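Local structure of universal stress protein (Archaeoglobus fulgidus, 6HCD) at residues 80-83 with 84-88. The protein is of unknown detailed function but belongs to the universal stress protein A family, whose members probably help cells cope with stress. Residues are numbered along the deposited sequence; the frame is centred on the assembly and turned at random.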
loop_
_atom_site.group_PDB
_atom_site.type_symbol
_atom_site.label_atom_id
_atom_site.label_comp_id
_atom_site.label_asym_id
_atom_site.label_seq_id
_atom_site.Cartn_x
_atom_site.Cartn_y
_atom_site.Cartn_z
ATOM N N LEU A 80 -11.332 -6.298 17.448
ATOM C CA LEU A 80 -11.117 -4.841 17.433
ATOM C C LEU A 80 -10.557 -4.359 18.775
ATOM O O LEU A 80 -9.706 -3.474 18.824
ATOM C CB LEU A 80 -12.441 -4.136 17.126
ATOM C CG LEU A 80 -12.946 -4.304 15.697
ATOM C CD1 LEU A 80 -14.283 -3.655 15.535
ATOM C CD2 LEU A 80 -11.965 -3.751 14.712
ATOM N N SER A 81 -11.072 -4.925 19.872
ATOM C CA SER A 81 -10.606 -4.587 21.205
ATOM C C SER A 81 -9.123 -4.958 21.353
ATOM O O SER A 81 -8.304 -4.202 21.864
ATOM C CB SER A 81 -11.481 -5.246 22.251
ATOM O OG SER A 81 -10.937 -5.026 23.540
ATOM N N TRP A 82 -8.785 -6.163 20.907
ATOM C CA TRP A 82 -7.408 -6.653 20.882
ATOM C C TRP A 82 -6.541 -5.734 20.015
ATOM O O TRP A 82 -5.453 -5.335 20.389
ATOM C CB TRP A 82 -7.408 -8.093 20.376
ATOM C CG TRP A 82 -6.072 -8.631 19.985
ATOM C CD1 TRP A 82 -5.149 -9.202 20.808
ATOM C CD2 TRP A 82 -5.544 -8.735 18.649
ATOM N NE1 TRP A 82 -4.075 -9.637 20.081
ATOM C CE2 TRP A 82 -4.277 -9.349 18.756
ATOM C CE3 TRP A 82 -6.002 -8.343 17.382
ATOM C CZ2 TRP A 82 -3.471 -9.580 17.636
ATOM C CZ3 TRP A 82 -5.195 -8.547 16.290
ATOM C CH2 TRP A 82 -3.934 -9.136 16.417
ATOM N N ALA A 83 -7.031 -5.407 18.824
ATOM C CA ALA A 83 -6.269 -4.593 17.875
ATOM C C ALA A 83 -5.942 -3.224 18.475
ATOM O O ALA A 83 -4.829 -2.757 18.335
ATOM C CB ALA A 83 -7.029 -4.474 16.573
ATOM N N VAL A 84 -6.917 -2.571 19.116
ATOM C CA VAL A 84 -6.706 -1.254 19.732
ATOM C C VAL A 84 -5.669 -1.358 20.866
ATOM O O VAL A 84 -4.859 -0.446 21.057
ATOM C CB VAL A 84 -8.040 -0.634 20.200
ATOM C CG1 VAL A 84 -7.834 0.475 21.237
ATOM C CG2 VAL A 84 -8.876 -0.151 19.007
ATOM N N SER A 85 -5.661 -2.478 21.608
ATOM C CA SER A 85 -4.679 -2.665 22.670
ATOM C C SER A 85 -3.266 -2.722 22.063
ATOM O O SER A 85 -2.335 -2.153 22.607
ATOM C CB SER A 85 -5.026 -3.857 23.552
ATOM O OG SER A 85 -4.580 -5.080 22.988
ATOM N N ILE A 86 -3.114 -3.363 20.903
ATOM C CA ILE A 86 -1.826 -3.425 20.197
ATOM C C ILE A 86 -1.387 -2.001 19.803
ATOM O O ILE A 86 -0.244 -1.616 20.000
ATOM C CB ILE A 86 -1.899 -4.370 18.977
ATOM C CG1 ILE A 86 -2.147 -5.833 19.373
ATOM C CG2 ILE A 86 -0.662 -4.237 18.115
ATOM C CD1 ILE A 86 -1.024 -6.483 20.122
ATOM N N ILE A 87 -2.315 -1.218 19.254
ATOM C CA ILE A 87 -2.038 0.156 18.804
ATOM C C ILE A 87 -1.498 0.976 19.984
ATOM O O ILE A 87 -0.512 1.689 19.851
ATOM C CB ILE A 87 -3.298 0.780 18.182
ATOM C CG1 ILE A 87 -3.713 0.056 16.895
ATOM C CG2 ILE A 87 -3.108 2.256 17.928
ATOM C CD1 ILE A 87 -2.640 0.035 15.813
ATOM N N ARG A 88 -2.167 0.877 21.133
ATOM C CA ARG A 88 -1.818 1.651 22.331
ATOM C C ARG A 88 -0.466 1.189 22.888
ATOM O O ARG A 88 0.359 2.022 23.264
ATOM C CB ARG A 88 -2.933 1.529 23.376
ATOM C CG ARG A 88 -4.214 2.264 23.015
ATOM C CD ARG A 88 -5.313 1.915 24.001
ATOM N NE ARG A 88 -6.609 2.476 23.688
ATOM C CZ ARG A 88 -7.687 2.253 24.417
ATOM N NH1 ARG A 88 -8.876 2.602 23.958
ATOM N NH2 ARG A 88 -7.577 1.654 25.593
#
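Ser-85 reaches back along the helix to Trp-82, and its side chain can be followed in two steps. CB sits 3.5 Å from Trp-82 O, the oxygen that OG will bond. With chi1 at 83°, OG lies between the backbone N and the carbonyl carbon of its own residue, which swings the hydroxyl over the preceding turn, where OG donates a hydrogen bond of 2.8 Å to Trp-82 O. It approaches the oxygen from the side, at a C=O...OG angle of 127° and tilted slightly from the carbonyl plane. The same oxygen takes the regular helical bond from Ile-86 N, which arrives in the plane of the carbonyl at 159°, so two donors grip Trp-82 O.

Ile-86 lies alongside Trp-82, the two side chains pointing the same way. Its CG1 lies 3.5 Å from Trp-82 O and also sits over one face of the indole, toward the rim, 4.2 Å from Trp-82 CE2. The indole also packs on Leu-42 and Ala-38 of helix 36-52.

All of this belongs to helix 70-89, the crossover of a beta-alpha-beta unit between the parallel strands 56-62 and 94-100 in the alpha/beta fold of the family. Leu-80, Ala-83 and Ile-87 meet the sheet, Leu-80 on both strands and the other two on 56-62. On this side the Val-84 branch CG2, lying beside its own backbone N, comes within 3.4 Å of Leu-80 O, the acceptor for Val-84 N. Three residues after Leu-80, Ala-83 O receives Ile-87 N at 3.1 Å, and Ile-87 CG1 lies 3.4 Å from that oxygen.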